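Local coordinates for protein AlkD2 (Streptococcus mutans, PDB 6M9M) that is of unknown function but binds inosine-5'-monophosphate and belongs to the HEAT-like repeat family of DNA glycosylases, at residues 93-98 and 108-113; 131-136 and 147-152; 170-173 and 179-182; 185-190 and 195-200. All coordinates share one frame; numbering follows the deposited sequence.

Overall arrangement
AlkD2 is an all-helical, single-chain protein of the HEAT-like repeat family, and the four contacts run in series from residue 93 to residue 200. Contact 1 joins helices 85-102 and 108-115; contact 2 packs the loop 131-136 on helix 143-151; contact 3 joins helices 159-175 and 177-185; contact 4 sets the loop 185-190 against helix 192-201. Contacts 1 and 2 have centres about 12 Å apart, contacts 2 and 3 about 10 Å, contacts 3 and 4 about 12 Å. Salt bridges and apolar packing join contacts 1 to 3 along the solenoid; Arg170, probably hydrogen-bonded to the carbonyl of Leu200, joins 3 to 4. All four lie away from the inosine-5'-monophosphate pocket.

Contact 1: 93-98 and 108-113; sequences KAFDEF and LPIIDE
Phe95 on helix 85-102 reaches across to Ile110 and Ile111 on helix 108-115, and Phe98, three residues further along, joins it against Ile110. The short helical segments run nearly antiparallel, at 155° between their directions, with axes 11.4 Å apart. That is a wide spacing, and it is bridged mainly by the two phenyl rings. Such a near-antiparallel pair of consecutive helices is consistent with a HEAT-like repeat protein.

Starting at CB of Phe95, the CB-CG bond places the ring opposite the backbone N (chi1 -177°) and the side chain heads straight for the other helix, so only the far end of the ring makes contact. On one flank CE1 meets Ile110 CG2 at 3.9 Å, the methyl lying at the ring edge and in its plane. CZ meets the backbone of the partner helix edge-on, 3.9 Å from Ile111 CA, and also touches CG1 of Ile111 at 4.0 Å. CE2, on the other flank, is 4.1 Å from that same CG1. Phe95 therefore noses in between two consecutive isoleucines edge first.

Phe98 approaches Ile110 at about a right angle. Its CE2 is 3.8 Å from Ile110 CG2, which leaves this one methyl shared by both rings, while CZ reaches Ile110 CG1 at 4.1 Å. No hydrogen bond crosses the interface.

Around this buried core, Leu72 of helix 69-79 packs on both Phe98 and Ile110, and Trp114 meets the ring of Phe95. On the polar side Asp96 forms a salt bridge with Arg136, tying helix 85-102 to the loop between helices 120-129 and 143-151.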
loop_
_atom_site.group_PDB
_atom_site.type_symbol
_atom_site.label_atom_id
_atom_site.label_comp_id
_atom_site.label_asym_id
_atom_site.label_seq_id
_atom_site.Cartn_x
_atom_site.Cartn_y
_atom_site.Cartn_z
ATOM N N LYS A 93 1.528 -0.849 -3.356
ATOM C CA LYS A 93 2.702 -0.325 -4.049
ATOM C C LYS A 93 2.432 1.053 -4.630
ATOM O O LYS A 93 3.308 1.931 -4.606
ATOM C CB LYS A 93 3.115 -1.280 -5.166
ATOM C CG LYS A 93 3.584 -2.628 -4.655
ATOM C CD LYS A 93 3.876 -3.633 -5.747
ATOM C CE LYS A 93 4.045 -5.034 -5.177
ATOM N NZ LYS A 93 5.242 -5.122 -4.301
ATOM N N ALA A 94 1.234 1.260 -5.183
ATOM C CA ALA A 94 0.897 2.565 -5.742
ATOM C C ALA A 94 0.794 3.624 -4.656
ATOM O O ALA A 94 1.149 4.786 -4.885
ATOM C CB ALA A 94 -0.407 2.470 -6.523
ATOM N N PHE A 95 0.321 3.256 -3.465
ATOM C CA PHE A 95 0.309 4.207 -2.368
ATOM C C PHE A 95 1.732 4.564 -1.948
ATOM O O PHE A 95 2.043 5.737 -1.710
ATOM C CB PHE A 95 -0.496 3.658 -1.180
ATOM C CG PHE A 95 -0.592 4.653 -0.067
ATOM C CD1 PHE A 95 -1.369 5.778 -0.228
ATOM C CD2 PHE A 95 0.170 4.529 1.078
ATOM C CE1 PHE A 95 -1.417 6.763 0.732
ATOM C CE2 PHE A 95 0.118 5.522 2.052
ATOM C CZ PHE A 95 -0.670 6.634 1.876
ATOM N N ASP A 96 2.620 3.571 -1.866
ATOM C CA ASP A 96 4.019 3.875 -1.570
ATOM C C ASP A 96 4.607 4.796 -2.628
ATOM O O ASP A 96 5.408 5.682 -2.314
ATOM C CB ASP A 96 4.813 2.569 -1.464
ATOM C CG ASP A 96 6.198 2.756 -0.912
ATOM O OD1 ASP A 96 6.362 3.522 0.053
ATOM O OD2 ASP A 96 7.119 2.084 -1.422
ATOM N N GLU A 97 4.231 4.587 -3.894
ATOM C CA GLU A 97 4.704 5.443 -4.984
ATOM C C GLU A 97 4.273 6.891 -4.771
ATOM O O GLU A 97 5.062 7.822 -4.970
ATOM C CB GLU A 97 4.194 4.907 -6.322
ATOM C CG GLU A 97 4.610 5.701 -7.538
ATOM C CD GLU A 97 6.080 5.632 -7.833
ATOM O OE1 GLU A 97 6.691 4.602 -7.486
ATOM O OE2 GLU A 97 6.612 6.596 -8.436
ATOM N N PHE A 98 3.011 7.105 -4.402
ATOM C CA PHE A 98 2.558 8.455 -4.082
ATOM C C PHE A 98 3.449 9.081 -3.006
ATOM O O PHE A 98 3.915 10.225 -3.138
ATOM C CB PHE A 98 1.106 8.450 -3.574
ATOM C CG PHE A 98 0.729 9.761 -2.953
ATOM C CD1 PHE A 98 0.517 10.869 -3.741
ATOM C CD2 PHE A 98 0.677 9.918 -1.575
ATOM C CE1 PHE A 98 0.237 12.096 -3.191
ATOM C CE2 PHE A 98 0.412 11.154 -1.024
ATOM C CZ PHE A 98 0.179 12.241 -1.836
ATOM N N LEU A 108 2.660 12.777 5.246
ATOM C CA LEU A 108 2.107 12.312 6.513
ATOM C C LEU A 108 0.598 12.531 6.637
ATOM O O LEU A 108 -0.095 11.620 7.124
ATOM C CB LEU A 108 2.828 12.958 7.702
ATOM C CG LEU A 108 4.285 12.535 7.891
ATOM C CD1 LEU A 108 4.882 13.392 9.007
ATOM C CD2 LEU A 108 4.410 11.067 8.234
ATOM N N PRO A 109 0.025 13.675 6.245
ATOM C CA PRO A 109 -1.436 13.811 6.404
ATOM C C PRO A 109 -2.218 12.793 5.598
ATOM O O PRO A 109 -3.288 12.341 6.032
ATOM C CB PRO A 109 -1.712 15.247 5.939
ATOM C CG PRO A 109 -0.403 15.973 6.163
ATOM C CD PRO A 109 0.646 14.949 5.821
ATOM N N ILE A 110 -1.711 12.415 4.422
ATOM C CA ILE A 110 -2.383 11.420 3.596
ATOM C C ILE A 110 -2.216 10.027 4.191
ATOM O O ILE A 110 -3.159 9.232 4.210
ATOM C CB ILE A 110 -1.853 11.502 2.154
ATOM C CG1 ILE A 110 -2.060 12.887 1.557
ATOM C CG2 ILE A 110 -2.485 10.432 1.302
ATOM C CD1 ILE A 110 -3.445 13.349 1.539
ATOM N N ILE A 111 -1.009 9.699 4.650
ATOM C CA ILE A 111 -0.793 8.451 5.368
ATOM C C ILE A 111 -1.804 8.336 6.507
ATOM O O ILE A 111 -2.488 7.313 6.665
ATOM C CB ILE A 111 0.663 8.373 5.855
ATOM C CG1 ILE A 111 1.624 8.282 4.659
ATOM C CG2 ILE A 111 0.860 7.184 6.779
ATOM C CD1 ILE A 111 3.067 8.517 5.012
ATOM N N ASP A 112 -1.940 9.399 7.301
ATOM C CA ASP A 112 -2.851 9.343 8.440
ATOM C C ASP A 112 -4.295 9.180 7.980
ATOM O O ASP A 112 -5.078 8.457 8.602
ATOM C CB ASP A 112 -2.648 10.590 9.309
ATOM C CG ASP A 112 -1.299 10.573 10.024
ATOM O OD1 ASP A 112 -0.760 9.465 10.207
ATOM O OD2 ASP A 112 -0.767 11.643 10.391
ATOM N N GLU A 113 -4.669 9.843 6.891
ATOM C CA GLU A 113 -6.015 9.697 6.345
ATOM C C GLU A 113 -6.291 8.260 5.915
ATOM O O GLU A 113 -7.340 7.695 6.237
ATOM C CB GLU A 113 -6.144 10.670 5.179
ATOM C CG GLU A 113 -7.424 10.681 4.427
ATOM C CD GLU A 113 -7.405 11.805 3.390
ATOM O OE1 GLU A 113 -6.991 11.556 2.242
ATOM O OE2 GLU A 113 -7.753 12.952 3.736
#

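Contact 2: 131-136 and 147-152; sequences RIWTNR and IRRIAD
Trp133 opens a short 3-10 turn, residues 133-135, in the loop leading to helix 143-151, the helix that carries its partner Ile150. The peptide bond between Arg131 and Ile132 is cis, just ahead of this turn, and the turn is held by the backbone bond from Asn135 N to Ile132 O (3.0 Å). Where the two backbones come nearest, the CA atoms of Trp133 and Ile147 are 8.7 Å apart, too far for backbone contact; Ile150 and Arg149 make the contact instead.

The indole and Ile150 run alongside each other, head to tail. With its CG1 branch opposite the carbonyl carbon (chi1 -64°), Ile150 sets CD1 over one face of the indole, 3.6 Å from the centroid of the five-membered ring and only 3° off its normal: a well-centred CH-pi contact. CG1 follows along the same face, 3.8 Å from Trp133 CE2 and so nearer the six-membered ring. Arg149 comes from another direction, its CD lying at the indole edge, 4.2 Å from CZ3. Its guanidinium carries on past the indole to a salt bridge with Asp112.

The indole N-H is satisfied by the carbonyl of Thr127, so the ring is pinned by its polar edge as well as packed on its face. Phe139 meets it edge-to-face, and Ile111 of helix 108-115 touches it too, which wedges Trp133 between helices 108-115, 120-129 and 143-151.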
loop_
_atom_site.group_PDB
_atom_site.type_symbol
_atom_site.label_atom_id
_atom_site.label_comp_id
_atom_site.label_asym_id
_atom_site.label_seq_id
_atom_site.Cartn_x
_atom_site.Cartn_y
_atom_site.Cartn_z
ATOM N N ARG A 131 5.954 -0.884 4.164
ATOM C CA ARG A 131 6.933 -1.807 4.744
ATOM C C ARG A 131 8.151 -1.905 3.825
ATOM O O ARG A 131 8.010 -1.957 2.596
ATOM C CB ARG A 131 6.304 -3.192 4.893
ATOM C CG ARG A 131 5.191 -3.273 5.940
ATOM C CD ARG A 131 4.575 -4.667 5.987
ATOM N NE ARG A 131 5.571 -5.628 6.440
ATOM C CZ ARG A 131 5.437 -6.938 6.361
ATOM N NH1 ARG A 131 4.325 -7.455 5.861
ATOM N NH2 ARG A 131 6.410 -7.720 6.799
ATOM N N ILE A 132 9.362 -1.918 4.395
ATOM C CA ILE A 132 9.681 -1.707 5.808
ATOM C C ILE A 132 9.669 -0.208 6.091
ATOM O O ILE A 132 10.389 0.557 5.440
ATOM C CB ILE A 132 11.066 -2.332 6.106
ATOM C CG1 ILE A 132 11.000 -3.840 5.868
ATOM C CG2 ILE A 132 11.507 -1.960 7.505
ATOM C CD1 ILE A 132 12.357 -4.561 5.889
ATOM N N TRP A 133 8.846 0.240 7.041
ATOM C CA TRP A 133 8.593 1.673 7.160
ATOM C C TRP A 133 9.882 2.436 7.454
ATOM O O TRP A 133 10.111 3.511 6.902
ATOM C CB TRP A 133 7.585 1.976 8.260
ATOM C CG TRP A 133 6.130 1.759 7.973
ATOM C CD1 TRP A 133 5.514 0.609 7.540
ATOM C CD2 TRP A 133 5.092 2.720 8.171
ATOM N NE1 TRP A 133 4.147 0.808 7.459
ATOM C CE2 TRP A 133 3.872 2.103 7.825
ATOM C CE3 TRP A 133 5.074 4.051 8.601
ATOM C CZ2 TRP A 133 2.659 2.763 7.910
ATOM C CZ3 TRP A 133 3.865 4.708 8.678
ATOM C CH2 TRP A 133 2.671 4.056 8.334
ATOM N N THR A 134 10.728 1.893 8.328
ATOM C CA THR A 134 11.940 2.576 8.761
ATOM C C THR A 134 13.087 2.462 7.762
ATOM O O THR A 134 14.169 2.970 8.045
ATOM C CB THR A 134 12.332 2.087 10.151
ATOM O OG1 THR A 134 12.275 0.659 10.195
ATOM C CG2 THR A 134 11.390 2.650 11.189
ATOM N N ASN A 135 12.868 1.848 6.600
ATOM C CA ASN A 135 13.764 2.000 5.460
ATOM C C ASN A 135 13.412 3.196 4.579
ATOM O O ASN A 135 14.173 3.526 3.670
ATOM C CB ASN A 135 13.761 0.733 4.599
ATOM C CG ASN A 135 14.539 -0.398 5.223
ATOM O OD1 ASN A 135 15.258 -0.214 6.195
ATOM N ND2 ASN A 135 14.402 -1.574 4.657
ATOM N N ARG A 136 12.306 3.834 4.808
ATOM C CA ARG A 136 11.964 4.984 3.983
ATOM C C ARG A 136 12.453 6.267 4.622
ATOM O O ARG A 136 12.591 6.346 5.844
ATOM C CB ARG A 136 10.465 5.042 3.783
ATOM C CG ARG A 136 10.088 3.968 2.750
ATOM C CD ARG A 136 8.826 3.381 2.997
ATOM N NE ARG A 136 8.452 2.507 1.886
ATOM C CZ ARG A 136 8.921 1.287 1.678
ATOM N NH1 ARG A 136 9.844 0.770 2.488
ATOM N NH2 ARG A 136 8.439 0.564 0.675
ATOM N N ILE A 147 6.399 3.717 14.334
ATOM C CA ILE A 147 5.892 2.794 15.347
ATOM C C ILE A 147 4.542 3.273 15.875
ATOM O O ILE A 147 3.596 2.487 16.013
ATOM C CB ILE A 147 6.932 2.621 16.472
ATOM C CG1 ILE A 147 8.171 1.898 15.933
ATOM C CG2 ILE A 147 6.332 1.869 17.649
ATOM C CD1 ILE A 147 9.359 1.932 16.880
ATOM N N ARG A 148 4.432 4.570 16.192
ATOM C CA ARG A 148 3.194 5.076 16.780
ATOM C C ARG A 148 2.028 4.920 15.813
ATOM O O ARG A 148 0.921 4.525 16.206
ATOM C CB ARG A 148 3.345 6.548 17.184
ATOM C CG ARG A 148 2.079 7.148 17.783
ATOM C CD ARG A 148 2.191 8.642 18.036
ATOM N NE ARG A 148 1.947 9.438 16.832
ATOM C CZ ARG A 148 2.880 10.115 16.164
ATOM N NH1 ARG A 148 4.143 10.110 16.568
ATOM N NH2 ARG A 148 2.543 10.809 15.087
ATOM N N ARG A 149 2.258 5.232 14.539
ATOM C CA ARG A 149 1.186 5.180 13.554
ATOM C C ARG A 149 0.712 3.753 13.327
ATOM O O ARG A 149 -0.489 3.507 13.205
ATOM C CB ARG A 149 1.665 5.783 12.232
ATOM C CG ARG A 149 1.672 7.292 12.246
ATOM C CD ARG A 149 2.194 7.868 10.913
ATOM N NE ARG A 149 1.859 9.277 10.834
ATOM C CZ ARG A 149 2.573 10.247 11.390
ATOM N NH1 ARG A 149 3.719 9.962 12.003
ATOM N NH2 ARG A 149 2.136 11.497 11.316
ATOM N N ILE A 150 1.646 2.810 13.253
ATOM C CA ILE A 150 1.293 1.416 13.028
ATOM C C ILE A 150 0.584 0.854 14.252
ATOM O O ILE A 150 -0.459 0.187 14.152
ATOM C CB ILE A 150 2.553 0.602 12.688
ATOM C CG1 ILE A 150 3.182 1.066 11.382
ATOM C CG2 ILE A 150 2.209 -0.883 12.609
ATOM C CD1 ILE A 150 4.662 0.690 11.255
ATOM N N ALA A 151 1.138 1.119 15.442
ATOM C CA ALA A 151 0.593 0.547 16.673
ATOM C C ALA A 151 -0.812 1.060 16.963
ATOM O O ALA A 151 -1.578 0.367 17.643
ATOM C CB ALA A 151 1.534 0.847 17.843
ATOM N N ASP A 152 -1.179 2.237 16.437
ATOM C CA ASP A 152 -2.535 2.725 16.600
ATOM C C ASP A 152 -3.574 1.784 15.998
ATOM O O ASP A 152 -4.755 1.873 16.351
ATOM C CB ASP A 152 -2.729 4.087 15.928
ATOM C CG ASP A 152 -2.096 5.237 16.681
ATOM O OD1 ASP A 152 -1.945 5.145 17.913
ATOM O OD2 ASP A 152 -1.793 6.266 16.021
#

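Contact 3: 170-173 and 179-182; sequences RDIS and LVKI
Ile172 and Ser173, near the C-terminal end of helix 159-175, pack on Val180 of helix 177-185, closing the tight turn between two consecutive helices of this HEAT-like repeat protein. The turn is very short, and it brings the backbones close: the CA atoms of Ser173 and Val180 are only 5.5 Å apart.

The interactions across the junction are all apolar, and Val180 makes them with both of its methyls. With CG1 anti to the backbone N (chi1 175°), the other methyl, CG2, is left beside that N and is pushed against the first helix. There it lies 3.7 Å from Ser173 CA and equally near the backbone N of the same residue, so a methyl is seated directly on the helix backbone. CG2 also meets Ile172 CG2 at 3.8 Å, methyl to methyl, the two side chains crossing at about a right angle. CG1 has a different neighbour: Ser173 CB, 4.0 Å away. The valine thus straddles the serine, one branch over its backbone and one beside its CB. Ile172 also packs on Ile147 and Ile150, linking the junction to helix 143-151.

Polar interactions here lead to other parts of the chain. Asp171 forms a salt bridge with Arg131, in the loop that carries Trp133, and Lys181 donates to the carbonyl of Asp206 near the C-terminus.

Within the first helix, the serine hydroxyl turns back on its own backbone: Ser173 OG donates to Arg170 O at 2.7 Å, tilted 21° from the carbonyl plane.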
loop_
_atom_site.group_PDB
_atom_site.type_symbol
_atom_site.label_atom_id
_atom_site.label_comp_id
_atom_site.label_asym_id
_atom_site.label_seq_id
_atom_site.Cartn_x
_atom_site.Cartn_y
_atom_site.Cartn_z
ATOM N N ARG A 170 7.052 -6.022 13.423
ATOM C CA ARG A 170 8.095 -7.047 13.412
ATOM C C ARG A 170 9.279 -6.613 12.559
ATOM O O ARG A 170 10.436 -6.772 12.975
ATOM C CB ARG A 170 7.494 -8.350 12.895
ATOM C CG ARG A 170 8.340 -9.595 13.050
ATOM C CD ARG A 170 7.649 -10.745 12.344
ATOM N NE ARG A 170 8.255 -12.071 12.425
ATOM C CZ ARG A 170 7.824 -13.059 13.212
ATOM N NH1 ARG A 170 8.407 -14.239 13.140
ATOM N NH2 ARG A 170 6.841 -12.862 14.079
ATOM N N ASP A 171 9.012 -6.037 11.375
ATOM C CA ASP A 171 10.096 -5.521 10.544
ATOM C C ASP A 171 10.961 -4.543 11.345
ATOM O O ASP A 171 12.201 -4.612 11.346
ATOM C CB ASP A 171 9.562 -4.677 9.374
ATOM C CG ASP A 171 8.702 -5.417 8.357
ATOM O OD1 ASP A 171 8.856 -6.626 8.106
ATOM O OD2 ASP A 171 7.901 -4.686 7.705
ATOM N N ILE A 172 10.301 -3.568 11.981
ATOM C CA ILE A 172 10.998 -2.482 12.665
ATOM C C ILE A 172 11.793 -3.018 13.840
ATOM O O ILE A 172 12.881 -2.510 14.139
ATOM C CB ILE A 172 9.980 -1.393 13.067
ATOM C CG1 ILE A 172 9.349 -0.773 11.823
ATOM C CG2 ILE A 172 10.637 -0.310 13.911
ATOM C CD1 ILE A 172 8.146 0.100 12.130
ATOM N N SER A 173 11.277 -4.044 14.515
ATOM C CA SER A 173 11.929 -4.574 15.699
ATOM C C SER A 173 13.315 -5.124 15.414
ATOM O O SER A 173 14.136 -5.197 16.338
ATOM C CB SER A 173 11.087 -5.696 16.309
ATOM O OG SER A 173 11.205 -6.896 15.556
ATOM N N LEU A 179 13.227 0.430 20.642
ATOM C CA LEU A 179 12.022 1.242 20.527
ATOM C C LEU A 179 10.764 0.382 20.452
ATOM O O LEU A 179 9.716 0.764 20.985
ATOM C CB LEU A 179 12.112 2.138 19.300
ATOM C CG LEU A 179 13.256 3.147 19.300
ATOM C CD1 LEU A 179 13.252 3.912 17.988
ATOM C CD2 LEU A 179 13.103 4.073 20.484
ATOM N N VAL A 180 10.826 -0.758 19.766
ATOM C CA VAL A 180 9.639 -1.608 19.697
ATOM C C VAL A 180 9.337 -2.199 21.071
ATOM O O VAL A 180 8.174 -2.274 21.484
ATOM C CB VAL A 180 9.776 -2.667 18.586
ATOM C CG1 VAL A 180 8.594 -3.627 18.592
ATOM C CG2 VAL A 180 9.869 -1.975 17.228
ATOM N N LYS A 181 10.375 -2.588 21.821
ATOM C CA LYS A 181 10.168 -3.101 23.173
ATOM C C LYS A 181 9.439 -2.078 24.039
ATOM O O LYS A 181 8.480 -2.411 24.741
ATOM C CB LYS A 181 11.520 -3.488 23.775
ATOM C CG LYS A 181 11.489 -4.018 25.205
ATOM C CD LYS A 181 12.880 -4.506 25.638
ATOM C CE LYS A 181 12.906 -4.993 27.082
ATOM N NZ LYS A 181 14.250 -5.522 27.444
ATOM N N ILE A 182 9.871 -0.819 23.986
ATOM C CA ILE A 182 9.212 0.225 24.765
ATOM C C ILE A 182 7.746 0.358 24.373
ATOM O O ILE A 182 6.870 0.493 25.234
ATOM C CB ILE A 182 9.971 1.556 24.610
ATOM C CG1 ILE A 182 11.302 1.491 25.354
ATOM C CG2 ILE A 182 9.121 2.722 25.110
ATOM C CD1 ILE A 182 12.243 2.608 25.000
#

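Contact 4: 185-190 and 195-200; sequences KNWKLE and NQVYKL
Leu189 and Tyr198 make the central touch between the loop 185-190 and helix 192-201. CD1 of the leucine stands over the centre of the phenol ring, 3.8 Å from its centroid and almost on the normal, a CH-pi contact; CD2 lies nearer the CG side of the ring, 3.7 Å from Tyr198 CD1. Trp187 comes to the same tyrosine differently, its CE3 lying in the plane of the phenol ring at the edge, 3.9 Å from CD1. The far corner of the indole reaches on to the valine one residue earlier, Trp187 CH2 to Val197 CG1 being 3.7 Å.

One hydrogen bond crosses the contact. Asn195 ND2 donates to Leu189 O at 3.0 Å, fairly straight at the hydrogen (158°), yet the amide stands well above the carbonyl plane, 76° out of it. The same side-chain nitrogen also donates to the carbonyl of Ser191, so the asparagine ties together two points of the chain entering its helix. Asn195 OD1 meanwhile rests on Leu189 CB at 3.6 Å.

Further out, what positions these groups becomes clear. Leu189 is the centre of an inverse gamma turn, and its side chain points toward the helix. Tyr198 points its ring away from its backbone N (chi1 -178°), out to the loop. The indole N-H of Trp187 bonds to Glu183, Lys154 makes a cation-pi contact with the ring, and Leu169 of helix 159-175 packs on it. The loop packs on the helix that follows it through an aromatic and aliphatic cluster, at the C-terminal end of the HEAT-like solenoid.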
loop_
_atom_site.group_PDB
_atom_site.type_symbol
_atom_site.label_atom_id
_atom_site.label_comp_id
_atom_site.label_asym_id
_atom_site.label_seq_id
_atom_site.Cartn_x
_atom_site.Cartn_y
_atom_site.Cartn_z
ATOM N N LYS A 185 5.693 -2.772 25.634
ATOM C CA LYS A 185 5.543 -2.860 27.079
ATOM C C LYS A 185 4.333 -2.084 27.572
ATOM O O LYS A 185 3.791 -2.416 28.629
ATOM C CB LYS A 185 6.812 -2.344 27.759
ATOM C CG LYS A 185 6.911 -2.680 29.241
ATOM C CD LYS A 185 8.164 -2.072 29.841
ATOM C CE LYS A 185 8.250 -2.322 31.337
ATOM N NZ LYS A 185 9.349 -1.526 31.953
ATOM N N ASN A 186 3.887 -1.073 26.824
ATOM C CA ASN A 186 2.747 -0.268 27.238
ATOM C C ASN A 186 1.403 -0.888 26.872
ATOM O O ASN A 186 0.366 -0.366 27.299
ATOM C CB ASN A 186 2.836 1.124 26.609
ATOM C CG ASN A 186 3.958 1.958 27.193
ATOM O OD1 ASN A 186 4.221 1.908 28.392
ATOM N ND2 ASN A 186 4.629 2.725 26.342
ATOM N N TRP A 187 1.382 -1.975 26.109
ATOM C CA TRP A 187 0.123 -2.544 25.657
ATOM C C TRP A 187 -0.521 -3.369 26.766
ATOM O O TRP A 187 0.151 -4.133 27.462
ATOM C CB TRP A 187 0.359 -3.457 24.460
ATOM C CG TRP A 187 0.788 -2.762 23.208
ATOM C CD1 TRP A 187 1.193 -1.464 23.071
ATOM C CD2 TRP A 187 0.874 -3.348 21.905
ATOM N NE1 TRP A 187 1.509 -1.208 21.756
ATOM C CE2 TRP A 187 1.320 -2.350 21.026
ATOM C CE3 TRP A 187 0.595 -4.624 21.389
ATOM C CZ2 TRP A 187 1.530 -2.590 19.674
ATOM C CZ3 TRP A 187 0.776 -4.846 20.041
ATOM C CH2 TRP A 187 1.243 -3.839 19.204
ATOM N N LYS A 188 -1.836 -3.229 26.907
ATOM C CA LYS A 188 -2.644 -4.066 27.792
ATOM C C LYS A 188 -3.269 -5.158 26.925
ATOM O O LYS A 188 -4.131 -4.873 26.091
ATOM C CB LYS A 188 -3.715 -3.217 28.476
ATOM C CG LYS A 188 -4.604 -3.995 29.430
ATOM C CD LYS A 188 -5.600 -3.087 30.137
ATOM C CE LYS A 188 -6.533 -3.900 31.022
ATOM N NZ LYS A 188 -7.565 -3.060 31.698
ATOM N N LEU A 189 -2.835 -6.405 27.124
ATOM C CA LEU A 189 -3.113 -7.497 26.181
ATOM C C LEU A 189 -4.442 -8.202 26.468
ATOM O O LEU A 189 -4.514 -9.395 26.774
ATOM C CB LEU A 189 -1.970 -8.502 26.184
ATOM C CG LEU A 189 -0.633 -7.948 25.719
ATOM C CD1 LEU A 189 0.373 -9.085 25.735
ATOM C CD2 LEU A 189 -0.703 -7.333 24.340
ATOM N N GLU A 190 -5.513 -7.457 26.279
ATOM C CA GLU A 190 -6.860 -7.903 26.602
ATOM C C GLU A 190 -7.591 -8.503 25.404
ATOM O O GLU A 190 -8.087 -9.630 25.484
ATOM C CB GLU A 190 -7.603 -6.690 27.165
ATOM C CG GLU A 190 -8.914 -6.949 27.815
ATOM C CD GLU A 190 -9.389 -5.724 28.585
ATOM O OE1 GLU A 190 -9.769 -4.727 27.934
ATOM O OE2 GLU A 190 -9.345 -5.750 29.833
ATOM N N ASN A 195 -3.760 -9.271 20.963
ATOM C CA ASN A 195 -2.902 -10.432 21.182
ATOM C C ASN A 195 -2.385 -10.995 19.871
ATOM O O ASN A 195 -1.226 -11.414 19.787
ATOM C CB ASN A 195 -3.630 -11.480 22.014
ATOM C CG ASN A 195 -3.506 -11.205 23.485
ATOM O OD1 ASN A 195 -2.431 -11.337 24.062
ATOM N ND2 ASN A 195 -4.601 -10.792 24.106
ATOM N N GLN A 196 -3.208 -10.970 18.825
ATOM C CA GLN A 196 -2.742 -11.416 17.521
ATOM C C GLN A 196 -1.585 -10.543 17.034
ATOM O O GLN A 196 -0.556 -11.045 16.547
ATOM C CB GLN A 196 -3.906 -11.377 16.532
ATOM C CG GLN A 196 -3.479 -11.754 15.147
ATOM C CD GLN A 196 -4.631 -11.976 14.214
ATOM O OE1 GLN A 196 -5.668 -11.311 14.311
ATOM N NE2 GLN A 196 -4.471 -12.934 13.303
ATOM N N VAL A 197 -1.742 -9.228 17.149
ATOM C CA VAL A 197 -0.713 -8.304 16.699
ATOM C C VAL A 197 0.535 -8.444 17.558
ATOM O O VAL A 197 1.658 -8.445 17.041
ATOM C CB VAL A 197 -1.278 -6.872 16.729
ATOM C CG1 VAL A 197 -0.184 -5.852 16.438
ATOM C CG2 VAL A 197 -2.432 -6.714 15.734
ATOM N N TYR A 198 0.357 -8.554 18.880
ATOM C CA TYR A 198 1.493 -8.663 19.785
ATOM C C TYR A 198 2.362 -9.869 19.451
ATOM O O TYR A 198 3.595 -9.768 19.449
ATOM C CB TYR A 198 0.998 -8.736 21.225
ATOM C CG TYR A 198 2.118 -8.800 22.238
ATOM C CD1 TYR A 198 2.663 -7.639 22.746
ATOM C CD2 TYR A 198 2.624 -10.009 22.676
ATOM C CE1 TYR A 198 3.695 -7.676 23.675
ATOM C CE2 TYR A 198 3.657 -10.064 23.615
ATOM C CZ TYR A 198 4.192 -8.889 24.105
ATOM O OH TYR A 198 5.212 -8.915 25.042
ATOM N N LYS A 199 1.748 -11.022 19.173
ATOM C CA LYS A 199 2.546 -12.203 18.867
ATOM C C LYS A 199 3.403 -11.979 17.630
ATOM O O LYS A 199 4.585 -12.339 17.618
ATOM C CB LYS A 199 1.663 -13.423 18.670
ATOM C CG LYS A 199 1.085 -13.985 19.946
ATOM C CD LYS A 199 0.234 -15.221 19.650
ATOM C CE LYS A 199 -0.266 -15.892 20.910
ATOM N NZ LYS A 199 -1.256 -15.032 21.619
ATOM N N LEU A 200 2.836 -11.372 16.583
ATOM C CA LEU A 200 3.618 -11.121 15.379
ATOM C C LEU A 200 4.753 -10.144 15.660
ATOM O O LEU A 200 5.874 -10.320 15.167
ATOM C CB LEU A 200 2.717 -10.547 14.287
ATOM C CG LEU A 200 1.730 -11.527 13.667
ATOM C CD1 LEU A 200 0.689 -10.807 12.830
ATOM C CD2 LEU A 200 2.436 -12.564 12.802
#